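Local coordinates for protein leucyl aminopeptidase (Trypanosoma brucei brucei, PDB 5NTD) that probably removes leucine and other N-terminal residues from peptides as a manganese-bound M17 aminopeptidase that binds the inhibitor bestatin, at residues A317-G322 with F509-L514. Numbering follows the deposited sequence.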
loop_
_atom_site.group_PDB
_atom_site.type_symbol
_atom_site.label_atom_id
_atom_site.label_comp_id
_atom_site.label_asym_id
_atom_site.label_seq_id
_atom_site.Cartn_x
_atom_site.Cartn_y
_atom_site.Cartn_z
ATOM N N ALA G 317 -21.572 25.327 7.961
ATOM C CA ALA G 317 -21.245 26.407 8.865
ATOM C C ALA G 317 -21.106 27.718 8.100
ATOM O O ALA G 317 -21.566 28.762 8.562
ATOM C CB ALA G 317 -19.967 26.131 9.642
ATOM N N ALA G 318 -20.470 27.653 6.946
ATOM C CA ALA G 318 -20.252 28.836 6.139
ATOM C C ALA G 318 -21.590 29.488 5.707
ATOM O O ALA G 318 -21.799 30.669 5.895
ATOM C CB ALA G 318 -19.420 28.519 4.917
ATOM N N VAL G 319 -22.472 28.690 5.122
ATOM C CA VAL G 319 -23.766 29.201 4.681
ATOM C C VAL G 319 -24.636 29.619 5.871
ATOM O O VAL G 319 -25.344 30.617 5.818
ATOM C CB VAL G 319 -24.545 28.242 3.772
ATOM C CG1 VAL G 319 -23.754 27.989 2.498
ATOM C CG2 VAL G 319 -24.912 26.939 4.453
ATOM N N PHE G 320 -24.568 28.857 6.936
ATOM C CA PHE G 320 -25.320 29.190 8.148
ATOM C C PHE G 320 -24.934 30.567 8.654
ATOM O O PHE G 320 -25.769 31.402 8.941
ATOM C CB PHE G 320 -25.093 28.164 9.248
ATOM C CG PHE G 320 -25.814 28.474 10.522
ATOM C CD1 PHE G 320 -27.191 28.630 10.533
ATOM C CD2 PHE G 320 -25.123 28.600 11.732
ATOM C CE1 PHE G 320 -27.870 28.894 11.720
ATOM C CE2 PHE G 320 -25.793 28.870 12.917
ATOM C CZ PHE G 320 -27.176 29.027 12.907
ATOM N N CYS G 321 -23.636 30.799 8.787
ATOM C CA CYS G 321 -23.147 32.045 9.382
ATOM C C CYS G 321 -23.305 33.228 8.419
ATOM O O CYS G 321 -23.536 34.354 8.845
ATOM C CB CYS G 321 -21.737 31.894 9.880
ATOM S SG CYS G 321 -21.604 30.733 11.279
ATOM N N GLY G 322 -23.153 32.981 7.142
ATOM C CA GLY G 322 -23.393 34.015 6.114
ATOM C C GLY G 322 -24.852 34.458 6.156
ATOM O O GLY G 322 -25.183 35.630 6.050
ATOM N N PHE G 509 -13.647 30.454 7.158
ATOM C CA PHE G 509 -13.795 30.827 5.734
ATOM C C PHE G 509 -15.205 30.544 5.255
ATOM O O PHE G 509 -15.755 29.477 5.500
ATOM C CB PHE G 509 -12.792 30.024 4.890
ATOM C CG PHE G 509 -12.802 30.324 3.414
ATOM C CD1 PHE G 509 -13.803 29.822 2.581
ATOM C CD2 PHE G 509 -11.745 30.996 2.836
ATOM C CE1 PHE G 509 -13.767 30.041 1.215
ATOM C CE2 PHE G 509 -11.708 31.226 1.477
ATOM C CZ PHE G 509 -12.711 30.749 0.668
ATOM N N GLY G 510 -15.757 31.497 4.537
ATOM C CA GLY G 510 -17.032 31.321 3.827
ATOM C C GLY G 510 -18.062 32.405 4.089
ATOM O O GLY G 510 -18.629 32.975 3.139
ATOM N N PRO G 511 -18.352 32.690 5.357
ATOM C CA PRO G 511 -19.397 33.679 5.648
ATOM C C PRO G 511 -19.144 35.081 5.115
ATOM O O PRO G 511 -20.011 35.667 4.496
ATOM C CB PRO G 511 -19.449 33.686 7.168
ATOM C CG PRO G 511 -19.041 32.303 7.533
ATOM C CD PRO G 511 -17.968 31.950 6.554
ATOM N N ALA G 512 -17.948 35.590 5.310
ATOM C CA ALA G 512 -17.587 36.927 4.813
ATOM C C ALA G 512 -17.633 36.988 3.284
ATOM O O ALA G 512 -18.021 37.990 2.693
ATOM C CB ALA G 512 -16.220 37.352 5.303
ATOM N N LEU G 513 -17.203 35.909 2.648
ATOM C CA LEU G 513 -17.311 35.761 1.175
ATOM C C LEU G 513 -18.766 35.999 0.734
ATOM O O LEU G 513 -19.031 36.795 -0.154
ATOM C CB LEU G 513 -16.873 34.369 0.718
ATOM C CG LEU G 513 -17.050 33.999 -0.760
ATOM C CD1 LEU G 513 -16.243 34.923 -1.643
ATOM C CD2 LEU G 513 -16.612 32.563 -0.955
ATOM N N LEU G 514 -19.678 35.298 1.381
ATOM C CA LEU G 514 -21.097 35.437 1.084
ATOM C C LEU G 514 -21.608 36.880 1.359
ATOM O O LEU G 514 -22.349 37.443 0.570
ATOM C CB LEU G 514 -21.931 34.466 1.898
ATOM C CG LEU G 514 -21.802 32.992 1.548
ATOM C CD1 LEU G 514 -22.588 32.135 2.525
ATOM C CD2 LEU G 514 -22.291 32.738 0.122
#
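Ala318 and Gly322, one turn apart on helix 314-328, bring that helix against the N-terminus of helix 511-519 and the residues leading into it: the CA atoms of Ala318 and Gly510 are 4.7 Å apart, and those of Gly322 and Pro511 4.0 Å. Glycine on each side permits this closeness. The bare CA of Gly322 lies 4.1 Å from Leu514 CD1, and Gly510, the N-cap residue, has backbone angles (phi 129°, psi -52°) that call for glycine. The Ala318 CB lies 3.8 Å from Gly510 CA and equally near the carbonyl oxygen of Phe509. The pyrrolidine ring of Pro511 fits between Ala318 and Cys321; its CG meets Cys321 CB at 3.6 Å and is just as near the Ala318 carbonyl oxygen, which already accepts the helical bond from Gly322 N. With CG of Leu514 beside its own backbone N (chi1 -69°), CD1 reaches across to 3.8 Å from Val319 CA and touches the Ala318 carbonyl oxygen. This buried van der Waals packing joins helix 314-328 to the C-terminal helix within the M17 catalytic domain, the Ala317 side chain about 14 Å from a manganese ion. Glu437 OE1 accepts bonds from Gly510 N and Leu513 N. Beyond the helix pair, Met399 of strand 395-400 packs on Ala318, Val319 and Leu514, while helix 196-214 covers Ala317 and Cys321, and strand 334-344 lies against Val319 and Phe320.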